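Local structure of peptidoglycan DD-endopeptidase ShyB (Vibrio cholerae, 2GU1) at residues 146-151 with 170-175; 129-134 with 179-184; 69-74 with 89-94; 34-39 with 258-263. The protein cleaves the peptide cross-links between peptidoglycan strands with a single zinc ion, probably letting the cell wall expand, and may stand in for related enzymes during zinc starvation. All blocks are in the same frame, centred on the assembly; numbering follows the deposited sequence.

Interaction 1: residues 146-151 with 170-175; sequences DRFDIL and ISFKLA
Arg147 and Lys173 face each other across two antiparallel strands and exchange both backbone bonds, Lys173 N to Arg147 O at 2.7 Å and Arg147 N to Lys173 O at 3.1 Å. Followed outward, Lys173 CB and CG both lean on CG of Arg147, the CG-CG distance being 3.5 Å. CD then passes 3.9 Å from OD2 of Asp149, whose OD1 is hydrogen-bonded to Ser104 OG. Bends at chi2, chi3 and chi4 carry NZ off to a salt bridge with Asp178, just past the end of its own strand. Two residues along, Asp149 and Ser171 form the second hydrogen-bonded pair; here the N-H groups meet the carbonyls almost head-on, with a C=O...N angle of 164° at Ser171 O. This register, with a strand-axis angle of 164°, identifies the long beta hairpin 147-157/160-173, the second and third strands of the five-stranded antiparallel sheet in the Csd3-like second domain. The non-hydrogen-bonded pairs turn to the buried face. Phe148 CB sits over one face of the Phe172 ring, 4.0 Å from its centroid, a CH-pi contact displaced toward the rim, and both rings meet Phe111 edge-to-face. Next to them Ile150 CD1 touches Ile170 CG2 at 3.9 Å, the two side chains lying alongside and pointing the same way beneath helix 122-132. Where the pairing ends, Asp146 OD2 takes a weak hydrogen bond from Ala175 N, with an N-H...O angle of 129°.

Interaction 2: residues 129-134 with 179-184; sequences TQVMKD and VSAFLA
Met132 and Val131, in the last turn or so of helix 122-132, meet strand 179-183 through apolar contacts, and no hydrogen bond crosses between the two segments. Sulfur and methyl of Met132 have separate targets. SD rests against the methyl of Ala181, with SD to CB at 3.9 Å, while CE reaches Val179 CG1 at 3.3 Å, closer than carbons usually approach. Bends at chi2 (-60°) and chi3 (-81°) shape the chain so that its last two atoms touch alternate residues of the strand. Met132 and Val179 run alongside one another in opposite senses, and Val179 brings CG1 forward by holding it anti to its own backbone N (chi1 -171°). A looser methyl contact comes from Val131, whose CG1 lies 4.4 Å from Ala181 CB. Backbones stay well apart: the nearest alpha carbons, those of Met132 and Ala181, are 7.9 Å from each other. Only 141 Å² is buried in all, yet Val131, Met132 and Ala181 are themselves buried, because neighbouring elements complete the layer. Met132 also packs on Ile170 of strand 160-173 and on Phe138, whereas Val131 and Ala181 share Phe189 of strand 189-191, so this part of the helix lies across three adjacent strands of the sheet.

Interaction 3: residues 69-74 with 89-94; sequences YHMSIV and YDFQEI
A classic beta bulge, in which Met71 and Ser72 both face Glu75, turns the chain out of strand 64-70 and brings Met71 and Val74 against strand 87-93, one of the two edge strands of the N-terminal antiparallel sheet. Two separate contacts result. In the first, Met71 crosses the Phe91 side chain obliquely and comes to the edge of its ring. CE lies in the ring plane, 3.5 Å from CE1, and the SD atom of Met71 stands 5.5 Å from the Phe91 centroid, 80° off the ring normal, so this is an edge-on Met-aromatic contact. With CG anti to the backbone N (chi1 -179°), the Phe91 ring is carried toward Met71, while the bend at chi3 of Met71 brings the methyl forward. Met71 CG meanwhile lies over one face of the Tyr69 ring, placing the thioether between two aromatic groups.

The second contact is polar. Ile94 N donates to Val74 O at 2.8 Å with an N-H...O angle of 169°, and Glu93 CA adds a CA-H...O approach of 3.4 Å to the same Val74 O. On the amide of the same residue, Ser72 OG accepts from Val74 N at 3.0 Å, an ST turn that helps set the course of the peptide. Glu93 sends its carboxylate to a salt bridge with Arg321 of the peptidase domain, and Val74 packs on Gln155 and Leu157. The whole belongs to a beta hairpin, strands 64-70 and 75-81, with a classic bulge, whose turn packs on strand 147-157 of the second domain.

Interaction 4: residues 34-39 with 258-263; sequences KILSVD and KHPYAG
The Tyr261 ring lies flat against the helical backbone, with Ser37 CA centred over one face, 3.8 Å from the ring centroid and 12° off its normal, a well-aligned CH-pi contact. At the edge of the same ring, in its plane, is CE1 of His259. The imidazole of His259 carries Pro260 CD over one face, toward the rim, and in its own plane meets the Leu36 carbonyl, with CE1 to O at 3.5 Å. Its ND1 accepts from Tyr261 N, at 2.9 Å and tilted from the plane, and Ala262 N, well out of it; both help fix the ring's rotation. The other nitrogen, NE2, lies 2.9 Å from a water that in turn donates to Asp39 OD2. Leu36 fills in beside these rings, its CB 3.7 Å from Tyr261 CE2 and its CD2 3.8 Å from Pro260 CG. Asp39 is held by Tyr79 and the backbone of Leu45, which position the carboxylate for the water. The contact is an interdomain interface, setting helix 29-38 of the LysM-like domain on the hairpin turn between strands 251-259 and 265-269 of the M23 peptidase fold, with the side chain of Tyr261 about 12 Å from the catalytic zinc ion.

How the interactions relate
Interactions 1 and 2 form one continuous unit, their centres 11 Å apart: strand 160-173 supplies one side of interaction 1 and pairs with strand 179-183 of interaction 2, through Phe172 N to Val179 O and Ala181 N to Ile170 O, both 2.7 Å and probable hydrogen bonds. Interactions 3 and 4 also touch, where Tyr89 CB meets Val38 CG2 at 3.8 Å, although their centres are 20 Å apart. The two groups are distant, with centres of interactions 1 and 4 about 46 Å apart and on opposite sides of the chain's centre. Only interaction 4 includes residues of the peptidase domain, the side chain of Tyr261 lying about 11 Å from that of the zinc ligand His313.

Interaction 1: residues 146-151 with 170-175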
loop_
_atom_site.group_PDB
_atom_site.type_symbol
_atom_site.label_atom_id
_atom_site.label_comp_id
_atom_site.label_asym_id
_atom_site.label_seq_id
_atom_site.Cartn_x
_atom_site.Cartn_y
_atom_site.Cartn_z
ATOM N N ASP A 146 20.712 5.510 28.135
ATOM C CA ASP A 146 19.695 4.563 27.687
ATOM C C ASP A 146 20.051 4.030 26.299
ATOM O O ASP A 146 20.707 4.715 25.512
ATOM C CB ASP A 146 18.311 5.240 27.661
ATOM C CG ASP A 146 17.738 5.462 29.059
ATOM O OD1 ASP A 146 16.728 6.190 29.190
ATOM O OD2 ASP A 146 18.292 4.896 30.027
ATOM N N ARG A 147 19.633 2.801 26.007
ATOM C CA ARG A 147 19.902 2.200 24.708
ATOM C C ARG A 147 18.659 1.529 24.123
ATOM O O ARG A 147 17.638 1.398 24.795
ATOM C CB ARG A 147 21.063 1.202 24.807
ATOM C CG ARG A 147 21.015 0.277 26.008
ATOM C CD ARG A 147 22.315 -0.511 26.110
ATOM N NE ARG A 147 22.327 -1.447 27.233
ATOM C CZ ARG A 147 23.363 -2.224 27.544
ATOM N NH1 ARG A 147 24.474 -2.179 26.821
ATOM N NH2 ARG A 147 23.289 -3.050 28.582
ATOM N N PHE A 148 18.758 1.125 22.857
ATOM C CA PHE A 148 17.661 0.481 22.129
ATOM C C PHE A 148 18.160 -0.665 21.241
ATOM O O PHE A 148 19.332 -0.705 20.859
ATOM C CB PHE A 148 16.946 1.515 21.249
ATOM C CG PHE A 148 17.843 2.164 20.224
ATOM C CD1 PHE A 148 18.106 1.542 19.005
ATOM C CD2 PHE A 148 18.470 3.376 20.505
ATOM C CE1 PHE A 148 18.983 2.116 18.082
ATOM C CE2 PHE A 148 19.350 3.959 19.589
ATOM C CZ PHE A 148 19.607 3.330 18.379
ATOM N N ASP A 149 17.258 -1.586 20.911
ATOM C CA ASP A 149 17.567 -2.731 20.053
ATOM C C ASP A 149 16.350 -2.938 19.167
ATOM O O ASP A 149 15.248 -3.122 19.675
ATOM C CB ASP A 149 17.802 -3.993 20.894
ATOM C CG ASP A 149 19.021 -3.881 21.799
ATOM O OD1 ASP A 149 20.149 -3.826 21.271
ATOM O OD2 ASP A 149 18.849 -3.855 23.038
ATOM N N ILE A 150 16.553 -2.912 17.855
ATOM C CA ILE A 150 15.472 -3.084 16.894
ATOM C C ILE A 150 15.725 -4.330 16.052
ATOM O O ILE A 150 16.752 -4.422 15.380
ATOM C CB ILE A 150 15.399 -1.891 15.930
ATOM C CG1 ILE A 150 15.444 -0.578 16.721
ATOM C CG2 ILE A 150 14.128 -1.981 15.076
ATOM C CD1 ILE A 150 14.306 -0.411 17.743
ATOM N N LEU A 151 14.802 -5.285 16.081
ATOM C CA LEU A 151 14.969 -6.498 15.269
ATOM C C LEU A 151 14.213 -6.322 13.955
ATOM O O LEU A 151 12.996 -6.130 13.951
ATOM C CB LEU A 151 14.443 -7.738 16.002
ATOM C CG LEU A 151 14.636 -9.016 15.174
ATOM C CD1 LEU A 151 16.119 -9.333 15.103
ATOM C CD2 LEU A 151 13.883 -10.191 15.795
ATOM N N ILE A 170 10.838 -4.145 18.948
ATOM C CA ILE A 170 11.389 -2.866 19.367
ATOM C C ILE A 170 11.568 -2.928 20.878
ATOM O O ILE A 170 10.622 -3.239 21.600
ATOM C CB ILE A 170 10.405 -1.716 19.028
ATOM C CG1 ILE A 170 10.191 -1.642 17.511
ATOM C CG2 ILE A 170 10.917 -0.396 19.577
ATOM C CD1 ILE A 170 9.138 -0.635 17.086
ATOM N N SER A 171 12.771 -2.655 21.366
ATOM C CA SER A 171 12.980 -2.681 22.808
ATOM C C SER A 171 13.921 -1.571 23.243
ATOM O O SER A 171 14.960 -1.345 22.624
ATOM C CB SER A 171 13.545 -4.033 23.249
ATOM O OG SER A 171 14.925 -4.122 22.950
ATOM N N PHE A 172 13.541 -0.875 24.308
ATOM C CA PHE A 172 14.350 0.207 24.841
ATOM C C PHE A 172 14.816 -0.122 26.254
ATOM O O PHE A 172 14.021 -0.509 27.109
ATOM C CB PHE A 172 13.562 1.526 24.871
ATOM C CG PHE A 172 13.406 2.183 23.526
ATOM C CD1 PHE A 172 12.436 1.754 22.627
ATOM C CD2 PHE A 172 14.235 3.236 23.156
ATOM C CE1 PHE A 172 12.291 2.370 21.379
ATOM C CE2 PHE A 172 14.100 3.858 21.911
ATOM C CZ PHE A 172 13.126 3.420 21.022
ATOM N N LYS A 173 16.114 0.015 26.485
ATOM C CA LYS A 173 16.675 -0.231 27.804
ATOM C C LYS A 173 16.727 1.157 28.439
ATOM O O LYS A 173 17.677 1.909 28.234
ATOM C CB LYS A 173 18.084 -0.816 27.682
ATOM C CG LYS A 173 18.270 -1.811 26.526
ATOM C CD LYS A 173 17.189 -2.898 26.470
ATOM C CE LYS A 173 17.210 -3.811 27.693
ATOM N NZ LYS A 173 16.841 -3.101 28.953
ATOM N N LEU A 174 15.685 1.497 29.190
ATOM C CA LEU A 174 15.584 2.805 29.832
ATOM C C LEU A 174 15.868 2.789 31.327
ATOM O O LEU A 174 15.582 1.811 32.022
ATOM C CB LEU A 174 14.183 3.385 29.611
ATOM C CG LEU A 174 13.836 4.108 28.308
ATOM C CD1 LEU A 174 14.639 3.559 27.150
ATOM C CD2 LEU A 174 12.338 3.976 28.063
ATOM N N ALA A 175 16.425 3.892 31.815
ATOM C CA ALA A 175 16.717 4.022 33.233
ATOM C C ALA A 175 15.378 4.209 33.942
ATOM O O ALA A 175 15.193 3.766 35.075
ATOM C CB ALA A 175 17.615 5.225 33.471
HETATM O O HOH W 1 14.186 -5.827 20.117
#

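Interaction 2: residues 129-134 with 179-184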
loop_
_atom_site.group_PDB
_atom_site.type_symbol
_atom_site.label_atom_id
_atom_site.label_comp_id
_atom_site.label_asym_id
_atom_site.label_seq_id
_atom_site.Cartn_x
_atom_site.Cartn_y
_atom_site.Cartn_z
ATOM N N THR A 129 8.875 5.562 16.274
ATOM C CA THR A 129 8.339 6.607 17.140
ATOM C C THR A 129 6.813 6.562 17.169
ATOM O O THR A 129 6.199 6.849 18.196
ATOM C CB THR A 129 8.823 8.019 16.708
ATOM O OG1 THR A 129 8.528 8.237 15.326
ATOM C CG2 THR A 129 10.323 8.151 16.928
ATOM N N GLN A 130 6.210 6.181 16.046
ATOM C CA GLN A 130 4.754 6.075 15.945
ATOM C C GLN A 130 4.242 4.982 16.878
ATOM O O GLN A 130 3.366 5.217 17.703
ATOM C CB GLN A 130 4.350 5.744 14.505
ATOM C CG GLN A 130 2.883 5.377 14.333
ATOM C CD GLN A 130 2.622 4.599 13.043
ATOM O OE1 GLN A 130 3.190 3.521 12.825
ATOM N NE2 GLN A 130 1.758 5.140 12.187
ATOM N N VAL A 131 4.803 3.783 16.744
ATOM C CA VAL A 131 4.411 2.645 17.566
ATOM C C VAL A 131 4.595 2.881 19.064
ATOM O O VAL A 131 3.715 2.557 19.859
ATOM C CB VAL A 131 5.215 1.375 17.174
ATOM C CG1 VAL A 131 5.021 0.277 18.215
ATOM C CG2 VAL A 131 4.777 0.891 15.798
ATOM N N MET A 132 5.733 3.449 19.443
ATOM C CA MET A 132 6.042 3.674 20.855
ATOM C C MET A 132 5.594 5.006 21.468
ATOM O O MET A 132 5.872 5.260 22.641
ATOM C CB MET A 132 7.553 3.535 21.073
ATOM C CG MET A 132 8.162 2.233 20.564
ATOM S SD MET A 132 7.439 0.795 21.352
ATOM C CE MET A 132 8.312 0.769 22.871
ATOM N N LYS A 133 4.895 5.841 20.706
ATOM C CA LYS A 133 4.494 7.157 21.217
ATOM C C LYS A 133 3.802 7.217 22.583
ATOM O O LYS A 133 4.045 8.143 23.353
ATOM C CB LYS A 133 3.638 7.892 20.181
ATOM C CG LYS A 133 2.241 7.351 19.993
ATOM C CD LYS A 133 1.406 8.347 19.203
ATOM C CE LYS A 133 -0.020 7.865 19.016
ATOM N NZ LYS A 133 -0.078 6.662 18.148
ATOM N N ASP A 134 2.951 6.247 22.894
ATOM C CA ASP A 134 2.257 6.255 24.180
ATOM C C ASP A 134 3.078 5.649 25.314
ATOM O O ASP A 134 2.863 5.964 26.486
ATOM C CB ASP A 134 0.921 5.519 24.067
ATOM C CG ASP A 134 -0.006 6.155 23.055
ATOM O OD1 ASP A 134 -0.199 7.386 23.126
ATOM O OD2 ASP A 134 -0.542 5.429 22.191
ATOM N N VAL A 179 11.024 -0.783 28.065
ATOM C CA VAL A 179 9.831 -0.922 27.240
ATOM C C VAL A 179 10.137 -1.763 26.001
ATOM O O VAL A 179 11.202 -1.632 25.403
ATOM C CB VAL A 179 9.315 0.454 26.766
ATOM C CG1 VAL A 179 7.960 0.294 26.105
ATOM C CG2 VAL A 179 9.236 1.418 27.937
ATOM N N SER A 180 9.206 -2.629 25.614
ATOM C CA SER A 180 9.411 -3.458 24.432
ATOM C C SER A 180 8.089 -3.801 23.752
ATOM O O SER A 180 7.066 -3.997 24.415
ATOM C CB SER A 180 10.166 -4.740 24.806
ATOM O OG SER A 180 9.402 -5.549 25.681
ATOM N N ALA A 181 8.112 -3.859 22.424
ATOM C CA ALA A 181 6.923 -4.170 21.645
ATOM C C ALA A 181 7.288 -5.173 20.556
ATOM O O ALA A 181 8.410 -5.163 20.042
ATOM C CB ALA A 181 6.351 -2.901 21.022
ATOM N N PHE A 182 6.332 -6.023 20.200
ATOM C CA PHE A 182 6.549 -7.061 19.192
ATOM C C PHE A 182 5.412 -7.082 18.185
ATOM O O PHE A 182 4.250 -6.901 18.554
ATOM C CB PHE A 182 6.629 -8.428 19.878
ATOM C CG PHE A 182 7.638 -8.490 20.984
ATOM C CD1 PHE A 182 8.985 -8.723 20.709
ATOM C CD2 PHE A 182 7.243 -8.328 22.306
ATOM C CE1 PHE A 182 9.922 -8.783 21.737
ATOM C CE2 PHE A 182 8.171 -8.387 23.340
ATOM C CZ PHE A 182 9.515 -8.620 23.055
ATOM N N LEU A 183 5.750 -7.297 16.915
ATOM C CA LEU A 183 4.753 -7.350 15.849
ATOM C C LEU A 183 4.051 -8.705 15.918
ATOM O O LEU A 183 4.692 -9.737 15.807
ATOM C CB LEU A 183 5.432 -7.183 14.485
ATOM C CG LEU A 183 4.577 -7.213 13.215
ATOM C CD1 LEU A 183 3.488 -6.177 13.288
ATOM C CD2 LEU A 183 5.468 -6.953 11.999
ATOM N N ALA A 184 2.736 -8.685 16.110
ATOM C CA ALA A 184 1.941 -9.906 16.207
ATOM C C ALA A 184 1.377 -10.342 14.856
ATOM O O ALA A 184 1.473 -9.625 13.851
ATOM C CB ALA A 184 0.793 -9.705 17.200
#

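Interaction 3: residues 69-74 with 89-94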
loop_
_atom_site.group_PDB
_atom_site.type_symbol
_atom_site.label_atom_id
_atom_site.label_comp_id
_atom_site.label_asym_id
_atom_site.label_seq_id
_atom_site.Cartn_x
_atom_site.Cartn_y
_atom_site.Cartn_z
ATOM N N TYR A 69 6.268 -4.833 -15.107
ATOM C CA TYR A 69 6.613 -3.821 -14.121
ATOM C C TYR A 69 7.361 -4.522 -12.992
ATOM O O TYR A 69 6.769 -5.228 -12.171
ATOM C CB TYR A 69 5.334 -3.119 -13.615
ATOM C CG TYR A 69 5.487 -2.243 -12.379
ATOM C CD1 TYR A 69 6.699 -1.608 -12.076
ATOM C CD2 TYR A 69 4.401 -2.034 -11.523
ATOM C CE1 TYR A 69 6.824 -0.784 -10.940
ATOM C CE2 TYR A 69 4.509 -1.218 -10.399
ATOM C CZ TYR A 69 5.722 -0.596 -10.111
ATOM O OH TYR A 69 5.816 0.194 -8.993
ATOM N N HIS A 70 8.682 -4.356 -12.988
ATOM C CA HIS A 70 9.541 -4.943 -11.966
ATOM C C HIS A 70 9.539 -4.048 -10.725
ATOM O O HIS A 70 10.309 -3.086 -10.643
ATOM C CB HIS A 70 10.976 -5.087 -12.505
ATOM C CG HIS A 70 11.101 -6.067 -13.633
ATOM N ND1 HIS A 70 11.151 -7.431 -13.432
ATOM C CD2 HIS A 70 11.150 -5.881 -14.974
ATOM C CE1 HIS A 70 11.224 -8.043 -14.601
ATOM N NE2 HIS A 70 11.225 -7.125 -15.554
ATOM N N MET A 71 8.657 -4.353 -9.774
ATOM C CA MET A 71 8.568 -3.582 -8.536
ATOM C C MET A 71 9.811 -3.822 -7.685
ATOM O O MET A 71 10.251 -2.939 -6.949
ATOM C CB MET A 71 7.311 -3.980 -7.759
ATOM C CG MET A 71 6.041 -3.467 -8.403
ATOM S SD MET A 71 4.566 -4.433 -8.012
ATOM C CE MET A 71 4.572 -5.580 -9.374
ATOM N N SER A 72 10.353 -5.031 -7.778
ATOM C CA SER A 72 11.572 -5.404 -7.059
ATOM C C SER A 72 12.118 -6.628 -7.769
ATOM O O SER A 72 11.491 -7.138 -8.694
ATOM C CB SER A 72 11.282 -5.758 -5.594
ATOM O OG SER A 72 10.751 -7.068 -5.474
ATOM N N ILE A 73 13.279 -7.111 -7.341
ATOM C CA ILE A 73 13.856 -8.286 -7.977
ATOM C C ILE A 73 13.095 -9.570 -7.629
ATOM O O ILE A 73 13.376 -10.628 -8.181
ATOM C CB ILE A 73 15.356 -8.437 -7.613
ATOM C CG1 ILE A 73 15.537 -8.535 -6.098
ATOM C CG2 ILE A 73 16.132 -7.237 -8.154
ATOM C CD1 ILE A 73 16.999 -8.539 -5.660
ATOM N N VAL A 74 12.122 -9.471 -6.726
ATOM C CA VAL A 74 11.331 -10.634 -6.344
ATOM C C VAL A 74 9.833 -10.445 -6.594
ATOM O O VAL A 74 9.031 -11.299 -6.224
ATOM C CB VAL A 74 11.546 -11.009 -4.846
ATOM C CG1 VAL A 74 12.991 -11.416 -4.619
ATOM C CG2 VAL A 74 11.168 -9.841 -3.939
ATOM N N TYR A 89 -3.824 -9.278 -16.770
ATOM C CA TYR A 89 -2.876 -9.093 -15.671
ATOM C C TYR A 89 -2.466 -10.381 -14.950
ATOM O O TYR A 89 -3.295 -11.247 -14.701
ATOM C CB TYR A 89 -3.506 -8.147 -14.647
ATOM C CG TYR A 89 -2.680 -7.894 -13.403
ATOM C CD1 TYR A 89 -1.774 -6.833 -13.346
ATOM C CD2 TYR A 89 -2.817 -8.702 -12.276
ATOM C CE1 TYR A 89 -1.029 -6.582 -12.198
ATOM C CE2 TYR A 89 -2.076 -8.462 -11.121
ATOM C CZ TYR A 89 -1.185 -7.402 -11.086
ATOM O OH TYR A 89 -0.460 -7.158 -9.940
ATOM N N ASP A 90 -1.187 -10.472 -14.592
ATOM C CA ASP A 90 -0.647 -11.607 -13.841
ATOM C C ASP A 90 0.443 -11.080 -12.908
ATOM O O ASP A 90 1.316 -10.324 -13.335
ATOM C CB ASP A 90 -0.060 -12.668 -14.782
ATOM C CG ASP A 90 0.629 -13.806 -14.031
ATOM O OD1 ASP A 90 0.347 -13.992 -12.828
ATOM O OD2 ASP A 90 1.447 -14.531 -14.646
ATOM N N PHE A 91 0.375 -11.459 -11.636
ATOM C CA PHE A 91 1.365 -11.029 -10.657
ATOM C C PHE A 91 2.225 -12.218 -10.241
ATOM O O PHE A 91 1.709 -13.283 -9.889
ATOM C CB PHE A 91 0.684 -10.428 -9.417
ATOM C CG PHE A 91 1.654 -9.938 -8.372
ATOM C CD1 PHE A 91 2.381 -8.769 -8.571
ATOM C CD2 PHE A 91 1.874 -10.671 -7.205
ATOM C CE1 PHE A 91 3.319 -8.334 -7.624
ATOM C CE2 PHE A 91 2.806 -10.250 -6.252
ATOM C CZ PHE A 91 3.531 -9.076 -6.464
ATOM N N GLN A 92 3.538 -12.042 -10.288
ATOM C CA GLN A 92 4.445 -13.116 -9.910
ATOM C C GLN A 92 5.388 -12.691 -8.797
ATOM O O GLN A 92 6.032 -11.646 -8.871
ATOM C CB GLN A 92 5.239 -13.584 -11.128
ATOM C CG GLN A 92 4.441 -14.478 -12.066
ATOM C CD GLN A 92 5.203 -14.807 -13.338
ATOM O OE1 GLN A 92 6.435 -14.860 -13.343
ATOM N NE2 GLN A 92 4.471 -15.042 -14.422
ATOM N N GLU A 93 5.468 -13.520 -7.765
ATOM C CA GLU A 93 6.311 -13.226 -6.625
ATOM C C GLU A 93 7.236 -14.389 -6.284
ATOM O O GLU A 93 6.805 -15.540 -6.208
ATOM C CB GLU A 93 5.420 -12.895 -5.428
ATOM C CG GLU A 93 6.137 -12.251 -4.271
ATOM C CD GLU A 93 5.178 -11.670 -3.247
ATOM O OE1 GLU A 93 5.655 -10.993 -2.309
ATOM O OE2 GLU A 93 3.950 -11.889 -3.382
ATOM N N ILE A 94 8.512 -14.082 -6.089
ATOM C CA ILE A 94 9.505 -15.089 -5.738
ATOM C C ILE A 94 9.852 -14.915 -4.261
ATOM O O ILE A 94 10.129 -13.804 -3.802
ATOM C CB ILE A 94 10.795 -14.918 -6.560
ATOM C CG1 ILE A 94 10.467 -14.954 -8.052
ATOM C CG2 ILE A 94 11.784 -16.021 -6.211
ATOM C CD1 ILE A 94 11.651 -14.642 -8.935
#

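Interaction 4: residues 34-39 with 258-263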
loop_
_atom_site.group_PDB
_atom_site.type_symbol
_atom_site.label_atom_id
_atom_site.label_comp_id
_atom_site.label_asym_id
_atom_site.label_seq_id
_atom_site.Cartn_x
_atom_site.Cartn_y
_atom_site.Cartn_z
ATOM N N LYS A 34 -5.607 0.993 -22.401
ATOM C CA LYS A 34 -5.875 -0.420 -22.156
ATOM C C LYS A 34 -5.113 -0.899 -20.920
ATOM O O LYS A 34 -5.588 -1.774 -20.180
ATOM C CB LYS A 34 -5.497 -1.272 -23.374
ATOM C CG LYS A 34 -6.395 -1.053 -24.595
ATOM C CD LYS A 34 -7.885 -1.057 -24.211
ATOM C CE LYS A 34 -8.293 -2.320 -23.437
ATOM N NZ LYS A 34 -9.639 -2.194 -22.782
ATOM N N ILE A 35 -3.928 -0.331 -20.705
ATOM C CA ILE A 35 -3.109 -0.686 -19.549
ATOM C C ILE A 35 -3.758 -0.109 -18.286
ATOM O O ILE A 35 -3.870 -0.787 -17.270
ATOM C CB ILE A 35 -1.672 -0.135 -19.706
ATOM C CG1 ILE A 35 -0.962 -0.872 -20.851
ATOM C CG2 ILE A 35 -0.901 -0.266 -18.404
ATOM C CD1 ILE A 35 -0.881 -2.377 -20.672
ATOM N N LEU A 36 -4.187 1.147 -18.367
ATOM C CA LEU A 36 -4.839 1.811 -17.241
ATOM C C LEU A 36 -6.130 1.075 -16.883
ATOM O O LEU A 36 -6.477 0.926 -15.708
ATOM C CB LEU A 36 -5.147 3.266 -17.613
ATOM C CG LEU A 36 -4.181 4.361 -17.143
ATOM C CD1 LEU A 36 -2.755 3.866 -17.142
ATOM C CD2 LEU A 36 -4.351 5.584 -18.038
ATOM N N SER A 37 -6.828 0.603 -17.910
ATOM C CA SER A 37 -8.082 -0.126 -17.735
ATOM C C SER A 37 -7.927 -1.407 -16.930
ATOM O O SER A 37 -8.700 -1.670 -16.005
ATOM C CB SER A 37 -8.692 -0.468 -19.095
ATOM O OG SER A 37 -9.926 -1.147 -18.927
ATOM N N VAL A 38 -6.944 -2.223 -17.281
ATOM C CA VAL A 38 -6.758 -3.459 -16.547
ATOM C C VAL A 38 -6.174 -3.160 -15.162
ATOM O O VAL A 38 -6.405 -3.916 -14.218
ATOM C CB VAL A 38 -5.850 -4.456 -17.326
ATOM C CG1 VAL A 38 -4.458 -3.879 -17.491
ATOM C CG2 VAL A 38 -5.807 -5.803 -16.603
ATOM N N ASP A 39 -5.453 -2.045 -15.026
ATOM C CA ASP A 39 -4.867 -1.700 -13.728
ATOM C C ASP A 39 -5.861 -1.132 -12.710
ATOM O O ASP A 39 -5.501 -0.873 -11.560
ATOM C CB ASP A 39 -3.698 -0.722 -13.887
ATOM C CG ASP A 39 -2.668 -0.872 -12.771
ATOM O OD1 ASP A 39 -2.367 -2.033 -12.403
ATOM O OD2 ASP A 39 -2.156 0.152 -12.269
ATOM N N LYS A 258 -6.440 11.132 -9.364
ATOM C CA LYS A 258 -7.598 11.142 -10.241
ATOM C C LYS A 258 -7.207 10.154 -11.338
ATOM O O LYS A 258 -6.386 10.461 -12.201
ATOM C CB LYS A 258 -7.829 12.528 -10.851
ATOM C CG LYS A 258 -9.217 12.700 -11.468
ATOM C CD LYS A 258 -9.512 11.643 -12.526
ATOM C CE LYS A 258 -11.007 11.344 -12.629
ATOM N NZ LYS A 258 -11.302 10.240 -13.596
ATOM N N HIS A 259 -7.800 8.969 -11.294
ATOM C CA HIS A 259 -7.507 7.914 -12.252
ATOM C C HIS A 259 -8.622 7.815 -13.293
ATOM O O HIS A 259 -9.804 7.915 -12.964
ATOM C CB HIS A 259 -7.349 6.600 -11.482
ATOM C CG HIS A 259 -6.799 5.469 -12.293
ATOM N ND1 HIS A 259 -7.561 4.758 -13.196
ATOM C CD2 HIS A 259 -5.572 4.897 -12.301
ATOM C CE1 HIS A 259 -6.827 3.792 -13.720
ATOM N NE2 HIS A 259 -5.617 3.854 -13.194
ATOM N N PRO A 260 -8.258 7.625 -14.570
ATOM C CA PRO A 260 -9.252 7.523 -15.646
ATOM C C PRO A 260 -10.307 6.447 -15.405
ATOM O O PRO A 260 -11.468 6.599 -15.803
ATOM C CB PRO A 260 -8.402 7.214 -16.881
ATOM C CG PRO A 260 -7.068 7.826 -16.547
ATOM C CD PRO A 260 -6.889 7.478 -15.097
ATOM N N TYR A 261 -9.906 5.365 -14.748
ATOM C CA TYR A 261 -10.819 4.261 -14.492
ATOM C C TYR A 261 -11.240 4.099 -13.037
ATOM O O TYR A 261 -12.392 3.761 -12.754
ATOM C CB TYR A 261 -10.190 2.976 -15.030
ATOM C CG TYR A 261 -10.026 3.043 -16.530
ATOM C CD1 TYR A 261 -11.087 2.738 -17.378
ATOM C CD2 TYR A 261 -8.844 3.523 -17.100
ATOM C CE1 TYR A 261 -10.985 2.918 -18.754
ATOM C CE2 TYR A 261 -8.730 3.707 -18.478
ATOM C CZ TYR A 261 -9.805 3.406 -19.297
ATOM O OH TYR A 261 -9.710 3.614 -20.656
ATOM N N ALA A 262 -10.318 4.341 -12.117
ATOM C CA ALA A 262 -10.639 4.229 -10.695
ATOM C C ALA A 262 -11.247 5.545 -10.218
ATOM O O ALA A 262 -11.689 5.656 -9.075
ATOM C CB ALA A 262 -9.387 3.904 -9.896
ATOM N N GLY A 263 -11.275 6.530 -11.111
ATOM C CA GLY A 263 -11.822 7.839 -10.778
ATOM C C GLY A 263 -10.979 8.472 -9.691
ATOM O O GLY A 263 -9.784 8.176 -9.585
HETATM O O HOH W 2 -3.018 2.657 -13.198
#